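Local atomic coordinates of tyrosinase (Burkholderia thailandensis, PDB entry 5ZRD), a protein that probably hydroxylates monophenols to catechols and oxidises these onward to quinones at a pair of copper ions, with high efficiency in acid. Residues Y175-L185 / I297-G305; L212-D223 / D279-Y289. All blocks are in the same frame, centred on the assembly; numbering follows the deposited sequence.

How the contacts relate
Both contacts lie buried in the tyrosinase central domain, their centres about 13 Å apart, and they meet beside helix 274-285. Contact 1 joins two loops, 175-185 and 297-305, with no exposed residue touching, and is mostly polar: a carboxylate and main-chain groups do the holding. Contact 2, nested in sequence within the loop that contact 1 closes, is a largely apolar antiparallel helix pair built round one indole, whose N-H bonds across it; it reaches the surface at Asp223 and Asp288. Tyr180 OH lies 2.9 Å from Asp288 OD1, a probable hydrogen bond, and Met304 O probably accepts one from ND1 of His281, so segment 297-305 supplies a second-shell partner to a copper ligand of segment 279-289.

Contact 1: Y175-L185 / I297-G305; sequences YVTVRYPLSGL and IAGANGDMG
Asp303 OD1 is the hub at which the two loops meet, accepting two bonds from segment 175-185. The hydroxyl of Tyr175 donates to it on the syn side, with Tyr175 OH 2.6 Å from Asp303 OD1, while Val178 N comes nearly along the C-O axis, 3.1 Å from Asp303 OD1. The carboxylate carbon lies in the plane of the phenol at its edge. With CG beside its own backbone N (chi1 -68°), Asp303 turns OD1 and N together toward Val178, and Asp303 N bonds Val178 O at 3.1 Å. A water extends this pairing, donating to Val178 O and accepting from Met304 N.

Farther along, Gly184 N donates to Asn301 O over 3.0 Å, from above the carbonyl plane; Asn301 centres an inverse gamma turn. The backbone N of Asn301 donates a weak bond to Ser183 OG, which also has a polar partner in Thr195. Ala300 CB sits 3.4 Å from the O of Pro181, which follows a cis peptide bond after Tyr180.

The contact thus ties the loop before helix 189-200 to the one between strand 295-297 and helix 315-334. Asp303 is no copper ligand, though its side chain is about 9 Å from that of the ligand His281. Lys171 and Thr309 take Asp303 OD2. Two bonds on one oxygen, with a lysine and a hydroxyl on the other, would favour a charged Asp303 and hold its carboxylate against rotation.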
loop_
_atom_site.group_PDB
_atom_site.type_symbol
_atom_site.label_atom_id
_atom_site.label_comp_id
_atom_site.label_asym_id
_atom_site.label_seq_id
_atom_site.Cartn_x
_atom_site.Cartn_y
_atom_site.Cartn_z
ATOM N N TYR A 175 -11.038 31.809 9.334
ATOM C CA TYR A 175 -12.375 31.266 9.175
ATOM C C TYR A 175 -13.186 31.478 10.464
ATOM O O TYR A 175 -12.649 31.262 11.538
ATOM C CB TYR A 175 -12.288 29.772 8.855
ATOM C CG TYR A 175 -13.641 29.124 8.900
ATOM C CD1 TYR A 175 -14.551 29.321 7.868
ATOM C CD2 TYR A 175 -14.039 28.394 10.014
ATOM C CE1 TYR A 175 -15.806 28.738 7.915
ATOM C CE2 TYR A 175 -15.313 27.857 10.100
ATOM C CZ TYR A 175 -16.198 28.035 9.046
ATOM O OH TYR A 175 -17.437 27.481 9.103
ATOM N N VAL A 176 -14.456 31.868 10.372
ATOM C CA VAL A 176 -15.286 32.042 11.579
ATOM C C VAL A 176 -16.397 30.975 11.572
ATOM O O VAL A 176 -17.027 30.677 10.545
ATOM C CB VAL A 176 -15.819 33.492 11.706
ATOM C CG1 VAL A 176 -16.335 34.039 10.392
ATOM C CG2 VAL A 176 -16.893 33.685 12.765
ATOM N N THR A 177 -16.653 30.377 12.740
ATOM C CA THR A 177 -17.576 29.268 12.788
ATOM C C THR A 177 -18.951 29.836 12.504
ATOM O O THR A 177 -19.174 31.009 12.873
ATOM C CB THR A 177 -17.517 28.511 14.117
ATOM O OG1 THR A 177 -17.775 29.402 15.196
ATOM C CG2 THR A 177 -16.175 27.854 14.360
ATOM N N VAL A 178 -19.816 29.024 11.876
ATOM C CA VAL A 178 -21.193 29.426 11.644
ATOM C C VAL A 178 -22.169 28.337 12.079
ATOM O O VAL A 178 -21.866 27.183 12.065
ATOM C CB VAL A 178 -21.440 29.778 10.162
ATOM C CG1 VAL A 178 -20.516 30.900 9.737
ATOM C CG2 VAL A 178 -21.299 28.580 9.223
ATOM N N ARG A 179 -23.369 28.800 12.381
ATOM C CA ARG A 179 -24.523 28.034 12.736
ATOM C C ARG A 179 -25.592 28.255 11.669
ATOM O O ARG A 179 -25.476 29.164 10.834
ATOM C CB ARG A 179 -25.034 28.510 14.097
ATOM C CG ARG A 179 -24.083 28.201 15.253
ATOM C CD ARG A 179 -24.352 29.063 16.468
ATOM N NE ARG A 179 -23.311 28.872 17.487
ATOM C CZ ARG A 179 -23.179 29.660 18.532
ATOM N NH1 ARG A 179 -24.140 30.529 18.796
ATOM N NH2 ARG A 179 -22.094 29.607 19.291
ATOM N N TYR A 180 -26.584 27.379 11.672
ATOM C CA TYR A 180 -27.789 27.580 10.914
ATOM C C TYR A 180 -28.198 29.047 11.062
ATOM O O TYR A 180 -28.190 29.538 12.163
ATOM C CB TYR A 180 -28.854 26.641 11.457
ATOM C CG TYR A 180 -30.237 26.750 10.883
ATOM C CD1 TYR A 180 -31.161 27.652 11.401
ATOM C CD2 TYR A 180 -30.655 25.895 9.877
ATOM C CE1 TYR A 180 -32.442 27.756 10.880
ATOM C CE2 TYR A 180 -31.935 25.973 9.354
ATOM C CZ TYR A 180 -32.837 26.901 9.867
ATOM O OH TYR A 180 -34.121 26.918 9.407
ATOM N N PRO A 181 -28.560 29.724 9.974
ATOM C CA PRO A 181 -28.881 29.088 8.658
ATOM C C PRO A 181 -27.739 29.234 7.651
ATOM O O PRO A 181 -27.952 29.088 6.456
ATOM C CB PRO A 181 -30.071 29.915 8.155
ATOM C CG PRO A 181 -29.661 31.303 8.593
ATOM C CD PRO A 181 -29.015 31.122 9.959
ATOM N N LEU A 182 -26.536 29.481 8.143
ATOM C CA LEU A 182 -25.346 29.708 7.280
ATOM C C LEU A 182 -24.557 28.413 7.009
ATOM O O LEU A 182 -24.658 27.402 7.736
ATOM C CB LEU A 182 -24.431 30.734 7.953
ATOM C CG LEU A 182 -25.033 32.123 8.177
ATOM C CD1 LEU A 182 -23.955 33.108 8.645
ATOM C CD2 LEU A 182 -25.669 32.627 6.898
ATOM N N SER A 183 -23.746 28.497 5.945
ATOM C CA SER A 183 -22.832 27.471 5.535
ATOM C C SER A 183 -21.380 27.916 5.743
ATOM O O SER A 183 -20.991 29.084 5.483
ATOM C CB SER A 183 -23.082 27.124 4.104
ATOM O OG SER A 183 -22.299 26.011 3.716
ATOM N N GLY A 184 -20.545 26.973 6.172
ATOM C CA GLY A 184 -19.101 27.253 6.216
ATOM C C GLY A 184 -18.238 26.141 5.651
ATOM O O GLY A 184 -17.136 25.962 6.100
ATOM N N LEU A 185 -18.678 25.450 4.621
ATOM C CA LEU A 185 -17.828 24.445 3.975
ATOM C C LEU A 185 -17.124 25.133 2.790
ATOM O O LEU A 185 -17.798 25.610 1.894
ATOM C CB LEU A 185 -18.707 23.268 3.545
ATOM C CG LEU A 185 -17.985 21.970 3.223
ATOM C CD1 LEU A 185 -17.492 21.256 4.494
ATOM C CD2 LEU A 185 -18.904 21.055 2.418
ATOM N N ILE A 297 -32.484 19.005 0.650
ATOM C CA ILE A 297 -31.070 19.267 0.809
ATOM C C ILE A 297 -30.904 20.313 1.910
ATOM O O ILE A 297 -31.502 21.380 1.814
ATOM C CB ILE A 297 -30.498 19.773 -0.524
ATOM C CG1 ILE A 297 -30.729 18.754 -1.642
ATOM C CG2 ILE A 297 -29.037 20.171 -0.398
ATOM C CD1 ILE A 297 -30.219 17.374 -1.325
ATOM N N ALA A 298 -30.115 20.010 2.944
ATOM C CA ALA A 298 -29.724 21.008 3.943
ATOM C C ALA A 298 -28.382 21.633 3.532
ATOM O O ALA A 298 -27.269 21.129 3.905
ATOM C CB ALA A 298 -29.639 20.377 5.324
ATOM N N GLY A 299 -28.493 22.771 2.830
ATOM C CA GLY A 299 -27.335 23.515 2.315
ATOM C C GLY A 299 -26.648 24.368 3.373
ATOM O O GLY A 299 -25.572 24.922 3.087
ATOM N N ALA A 300 -27.225 24.481 4.589
ATOM C CA ALA A 300 -26.534 25.190 5.688
ATOM C C ALA A 300 -25.477 24.283 6.352
ATOM O O ALA A 300 -25.742 23.542 7.282
ATOM C CB ALA A 300 -27.523 25.716 6.691
ATOM N N ASN A 301 -24.265 24.340 5.850
ATOM C CA ASN A 301 -23.217 23.412 6.289
ATOM C C ASN A 301 -22.448 24.030 7.473
ATOM O O ASN A 301 -21.241 24.341 7.396
ATOM C CB ASN A 301 -22.274 23.066 5.144
ATOM C CG ASN A 301 -22.883 22.164 4.092
ATOM O OD1 ASN A 301 -23.708 21.288 4.383
ATOM N ND2 ASN A 301 -22.387 22.290 2.874
ATOM N N GLY A 302 -23.158 24.178 8.570
ATOM C CA GLY A 302 -22.604 24.775 9.774
ATOM C C GLY A 302 -21.654 23.837 10.504
ATOM O O GLY A 302 -21.680 22.636 10.320
ATOM N N ASP A 303 -20.788 24.396 11.325
ATOM C CA ASP A 303 -19.749 23.580 11.894
ATOM C C ASP A 303 -20.303 22.472 12.789
ATOM O O ASP A 303 -19.835 21.350 12.720
ATOM C CB ASP A 303 -18.699 24.444 12.599
ATOM C CG ASP A 303 -17.901 25.279 11.629
ATOM O OD1 ASP A 303 -18.390 26.385 11.317
ATOM O OD2 ASP A 303 -16.811 24.829 11.163
ATOM N N MET A 304 -21.345 22.777 13.556
ATOM C CA MET A 304 -21.967 21.837 14.511
ATOM C C MET A 304 -22.646 20.648 13.800
ATOM O O MET A 304 -22.964 19.668 14.447
ATOM C CB MET A 304 -23.011 22.568 15.366
ATOM C CG MET A 304 -22.428 23.266 16.584
ATOM S SD MET A 304 -21.848 22.138 17.870
ATOM C CE MET A 304 -23.388 21.452 18.454
ATOM N N GLY A 305 -22.860 20.713 12.485
ATOM C CA GLY A 305 -23.699 19.757 11.769
ATOM C C GLY A 305 -23.025 18.438 11.461
ATOM O O GLY A 305 -23.714 17.522 11.074
HETATM O O HOH W 1 -21.834 25.530 14.139
#

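Contact 2: L212-D223 / D279-Y289; sequences LNSNVRAWLKGD and DIHLAVGGFDY. With CU (copper (II) ion), chain K.
Trp219 crosses from helix 205-221 into the space beside helix 274-285, and its indole is enclosed on both faces. Beyond CB the ring stands nearly perpendicular to the plane of CA, CB and CG (chi2 92°), which slots it between Ala283 and Tyr289. At CG and CD1 the methyl of Ala283 lies over one face, a CH-pi contact with Ala283 CB 3.4 Å from the centroid of the five-membered ring of Trp219. Over the opposite face Tyr289 CD1 lies 3.4 Å from Trp219 CD2, in an edge-to-face pair with planes at 63°; Tyr289 CB adds a second CH-pi contact there. Trp219 NE1 donates to Phe287 O at 2.9 Å, close to the indole plane but above the plane of that carbonyl.

The helices run antiparallel, their segment axes 9.2 Å apart at an angle of 152°. A Schellman motif at Gly286 ends the second of them and turns the chain back, bringing Phe287 O and Tyr289 round to the indole. Helix 274-285 belongs to the four-helix core that carries the copper pair in the tyrosinase family, and helix 205-221 packs against it; His281 NE2, 2.0 Å from one copper, binds it with His277 and His320.

Along the six-membered ring, CZ2 packs on Leu282 CB and Phe287 CB. Trp219 CZ3 lies 3.6 Å from Asp279 CB. The carboxylate of Asp279 goes on to Ser465 and His463, the latter also bonded by the hydroxyl of Tyr289, which pairs with Tyr460 as well.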
loop_
_atom_site.group_PDB
_atom_site.type_symbol
_atom_site.label_atom_id
_atom_site.label_comp_id
_atom_site.label_asym_id
_atom_site.label_seq_id
_atom_site.Cartn_x
_atom_site.Cartn_y
_atom_site.Cartn_z
ATOM N N LEU A 212 -32.735 30.610 13.715
ATOM C CA LEU A 212 -32.083 29.539 14.448
ATOM C C LEU A 212 -32.955 29.221 15.670
ATOM O O LEU A 212 -33.209 28.067 15.974
ATOM C CB LEU A 212 -30.659 29.964 14.818
ATOM C CG LEU A 212 -29.942 29.113 15.872
ATOM C CD1 LEU A 212 -29.857 27.661 15.442
ATOM C CD2 LEU A 212 -28.563 29.637 16.133
ATOM N N ASN A 213 -33.458 30.237 16.340
ATOM C CA ASN A 213 -34.150 29.985 17.606
ATOM C C ASN A 213 -35.430 29.215 17.306
ATOM O O ASN A 213 -35.837 28.267 18.008
ATOM C CB ASN A 213 -34.383 31.273 18.407
ATOM C CG ASN A 213 -33.134 31.677 19.153
ATOM O OD1 ASN A 213 -32.303 30.811 19.462
ATOM N ND2 ASN A 213 -32.976 32.968 19.412
ATOM N N SER A 214 -35.996 29.569 16.181
ATOM C CA SER A 214 -37.252 28.980 15.778
ATOM C C SER A 214 -37.051 27.509 15.347
ATOM O O SER A 214 -37.864 26.627 15.676
ATOM C CB SER A 214 -37.843 29.862 14.705
ATOM O OG SER A 214 -38.689 29.104 13.902
ATOM N N ASN A 215 -35.965 27.234 14.614
ATOM C CA ASN A 215 -35.553 25.847 14.274
ATOM C C ASN A 215 -35.306 25.070 15.570
ATOM O O ASN A 215 -35.821 23.972 15.721
ATOM C CB ASN A 215 -34.317 25.845 13.370
ATOM C CG ASN A 215 -33.971 24.522 12.721
ATOM O OD1 ASN A 215 -32.805 24.102 12.717
ATOM N ND2 ASN A 215 -34.948 23.868 12.147
ATOM N N VAL A 216 -34.629 25.659 16.547
ATOM C CA VAL A 216 -34.362 24.885 17.736
ATOM C C VAL A 216 -35.696 24.570 18.416
ATOM O O VAL A 216 -35.877 23.441 18.921
ATOM C CB VAL A 216 -33.368 25.600 18.661
ATOM C CG1 VAL A 216 -33.360 25.011 20.061
ATOM C CG2 VAL A 216 -31.968 25.558 18.062
ATOM N N ARG A 217 -36.642 25.528 18.401
ATOM C CA ARG A 217 -37.940 25.289 19.113
ATOM C C ARG A 217 -38.752 24.170 18.436
ATOM O O ARG A 217 -39.436 23.373 19.095
ATOM C CB ARG A 217 -38.761 26.576 19.157
ATOM C CG ARG A 217 -38.250 27.635 20.125
ATOM C CD ARG A 217 -39.168 28.853 20.095
ATOM N NE ARG A 217 -40.463 28.519 20.687
ATOM C CZ ARG A 217 -41.629 29.078 20.350
ATOM N NH1 ARG A 217 -41.663 30.180 19.612
ATOM N NH2 ARG A 217 -42.754 28.478 20.697
ATOM N N ALA A 218 -38.680 24.129 17.111
ATOM C CA ALA A 218 -39.430 23.164 16.301
ATOM C C ALA A 218 -38.868 21.762 16.523
ATOM O O ALA A 218 -39.601 20.826 16.652
ATOM C CB ALA A 218 -39.360 23.526 14.831
ATOM N N TRP A 219 -37.557 21.634 16.478
ATOM C CA TRP A 219 -36.907 20.365 16.780
ATOM C C TRP A 219 -37.313 19.873 18.172
ATOM O O TRP A 219 -37.661 18.700 18.345
ATOM C CB TRP A 219 -35.393 20.512 16.699
ATOM C CG TRP A 219 -34.789 20.255 15.355
ATOM C CD1 TRP A 219 -34.530 21.170 14.377
ATOM C CD2 TRP A 219 -34.273 19.012 14.871
ATOM N NE1 TRP A 219 -33.893 20.583 13.321
ATOM C CE2 TRP A 219 -33.733 19.258 13.588
ATOM C CE3 TRP A 219 -34.241 17.710 15.371
ATOM C CZ2 TRP A 219 -33.132 18.260 12.830
ATOM C CZ3 TRP A 219 -33.663 16.718 14.606
ATOM C CH2 TRP A 219 -33.123 16.987 13.352
ATOM N N LEU A 220 -37.278 20.766 19.160
ATOM C CA LEU A 220 -37.664 20.379 20.537
ATOM C C LEU A 220 -39.148 19.993 20.613
ATOM O O LEU A 220 -39.515 18.993 21.238
ATOM C CB LEU A 220 -37.343 21.531 21.485
ATOM C CG LEU A 220 -35.856 21.696 21.782
ATOM C CD1 LEU A 220 -35.603 23.058 22.381
ATOM C CD2 LEU A 220 -35.373 20.611 22.727
ATOM N N LYS A 221 -39.991 20.784 19.966
ATOM C CA LYS A 221 -41.403 20.480 19.917
ATOM C C LYS A 221 -41.669 19.163 19.185
ATOM O O LYS A 221 -42.374 18.345 19.718
ATOM C CB LYS A 221 -42.192 21.584 19.212
ATOM C CG LYS A 221 -43.688 21.483 19.448
ATOM C CD LYS A 221 -44.487 22.643 18.873
ATOM C CE LYS A 221 -45.973 22.539 19.178
ATOM N NZ LYS A 221 -46.812 23.060 18.066
ATOM N N GLY A 222 -41.107 18.951 17.986
ATOM C CA GLY A 222 -41.540 17.827 17.111
ATOM C C GLY A 222 -42.627 18.253 16.118
ATOM O O GLY A 222 -43.261 17.431 15.440
ATOM N N ASP A 223 -42.830 19.565 16.009
ATOM C CA ASP A 223 -43.786 20.157 15.080
ATOM C C ASP A 223 -43.428 21.652 14.993
ATOM O O ASP A 223 -42.513 22.059 15.730
ATOM C CB ASP A 223 -45.216 19.923 15.593
ATOM C CG ASP A 223 -46.191 19.683 14.481
ATOM O OD1 ASP A 223 -45.986 20.299 13.399
ATOM O OD2 ASP A 223 -47.132 18.875 14.708
ATOM N N ASP A 279 -29.592 15.208 17.441
ATOM C CA ASP A 279 -30.602 16.182 16.965
ATOM C C ASP A 279 -30.142 17.623 17.131
ATOM O O ASP A 279 -30.327 18.444 16.226
ATOM C CB ASP A 279 -31.943 16.000 17.692
ATOM C CG ASP A 279 -32.586 14.621 17.448
ATOM O OD1 ASP A 279 -32.267 13.929 16.437
ATOM O OD2 ASP A 279 -33.424 14.229 18.285
ATOM N N ILE A 280 -29.525 17.932 18.275
ATOM C CA ILE A 280 -29.216 19.293 18.630
ATOM C C ILE A 280 -28.083 19.741 17.706
ATOM O O ILE A 280 -28.081 20.844 17.236
ATOM C CB ILE A 280 -28.882 19.444 20.139
ATOM C CG1 ILE A 280 -30.103 19.282 21.056
ATOM C CG2 ILE A 280 -28.189 20.754 20.437
ATOM C CD1 ILE A 280 -31.264 20.245 20.784
ATOM N N HIS A 281 -27.103 18.889 17.487
ATOM C CA HIS A 281 -26.093 19.159 16.516
ATOM C C HIS A 281 -26.722 19.483 15.152
ATOM O O HIS A 281 -26.275 20.374 14.498
ATOM C CB HIS A 281 -25.186 17.936 16.366
ATOM C CG HIS A 281 -24.059 17.875 17.339
ATOM N ND1 HIS A 281 -22.786 18.292 17.009
ATOM C CD2 HIS A 281 -23.994 17.379 18.596
ATOM C CE1 HIS A 281 -21.980 18.041 18.021
ATOM N NE2 HIS A 281 -22.707 17.529 19.038
ATOM N N LEU A 282 -27.690 18.704 14.672
ATOM C CA LEU A 282 -28.176 18.951 13.338
ATOM C C LEU A 282 -29.005 20.246 13.303
ATOM O O LEU A 282 -28.964 20.979 12.336
ATOM C CB LEU A 282 -28.993 17.759 12.837
ATOM C CG LEU A 282 -28.257 16.431 12.700
ATOM C CD1 LEU A 282 -28.944 15.529 11.687
ATOM C CD2 LEU A 282 -26.793 16.598 12.330
ATOM N N ALA A 283 -29.790 20.516 14.326
ATOM C CA ALA A 283 -30.613 21.724 14.354
ATOM C C ALA A 283 -29.719 22.972 14.346
ATOM O O ALA A 283 -29.842 23.872 13.494
ATOM C CB ALA A 283 -31.500 21.700 15.567
ATOM N N VAL A 284 -28.792 23.022 15.294
ATOM C CA VAL A 284 -27.864 24.127 15.402
ATOM C C VAL A 284 -26.930 24.174 14.186
ATOM O O VAL A 284 -26.499 25.250 13.776
ATOM C CB VAL A 284 -27.068 24.004 16.703
ATOM C CG1 VAL A 284 -25.890 24.961 16.703
ATOM C CG2 VAL A 284 -27.954 24.232 17.916
ATOM N N GLY A 285 -26.587 23.027 13.614
ATOM C CA GLY A 285 -25.533 22.939 12.563
ATOM C C GLY A 285 -26.054 22.862 11.121
ATOM O O GLY A 285 -25.247 22.589 10.209
ATOM N N GLY A 286 -27.361 23.045 10.884
ATOM C CA GLY A 286 -27.859 23.427 9.546
ATOM C C GLY A 286 -29.091 22.694 9.017
ATOM O O GLY A 286 -29.505 22.972 7.864
ATOM N N PHE A 287 -29.703 21.779 9.777
ATOM C CA PHE A 287 -30.914 21.080 9.313
ATOM C C PHE A 287 -32.191 21.732 9.881
ATOM O O PHE A 287 -32.403 21.824 11.125
ATOM C CB PHE A 287 -30.852 19.612 9.724
ATOM C CG PHE A 287 -29.766 18.840 9.038
ATOM C CD1 PHE A 287 -28.450 18.993 9.421
ATOM C CD2 PHE A 287 -30.059 17.974 8.001
ATOM C CE1 PHE A 287 -27.436 18.305 8.779
ATOM C CE2 PHE A 287 -29.049 17.254 7.386
ATOM C CZ PHE A 287 -27.741 17.429 7.771
ATOM N N ASP A 288 -33.025 22.209 8.959
ATOM C CA ASP A 288 -34.409 22.634 9.216
ATOM C C ASP A 288 -35.190 21.445 9.701
ATOM O O ASP A 288 -35.157 20.450 8.998
ATOM C CB ASP A 288 -35.046 23.075 7.874
ATOM C CG ASP A 288 -35.863 24.363 7.980
ATOM O OD1 ASP A 288 -36.158 24.866 9.092
ATOM O OD2 ASP A 288 -36.213 24.895 6.904
ATOM N N TYR A 289 -35.908 21.487 10.843
ATOM C CA TYR A 289 -36.785 20.304 11.190
ATOM C C TYR A 289 -37.726 19.997 10.014
ATOM O O TYR A 289 -38.026 18.820 9.730
ATOM C CB TYR A 289 -37.647 20.484 12.445
ATOM C CG TYR A 289 -38.175 19.186 13.022
ATOM C CD1 TYR A 289 -37.297 18.208 13.472
ATOM C CD2 TYR A 289 -39.540 18.918 13.129
ATOM C CE1 TYR A 289 -37.750 17.013 14.017
ATOM C CE2 TYR A 289 -40.010 17.714 13.648
ATOM C CZ TYR A 289 -39.113 16.758 14.112
ATOM O OH TYR A 289 -39.523 15.568 14.673
HETATM CU CU CU K . -21.812 16.349 20.380
#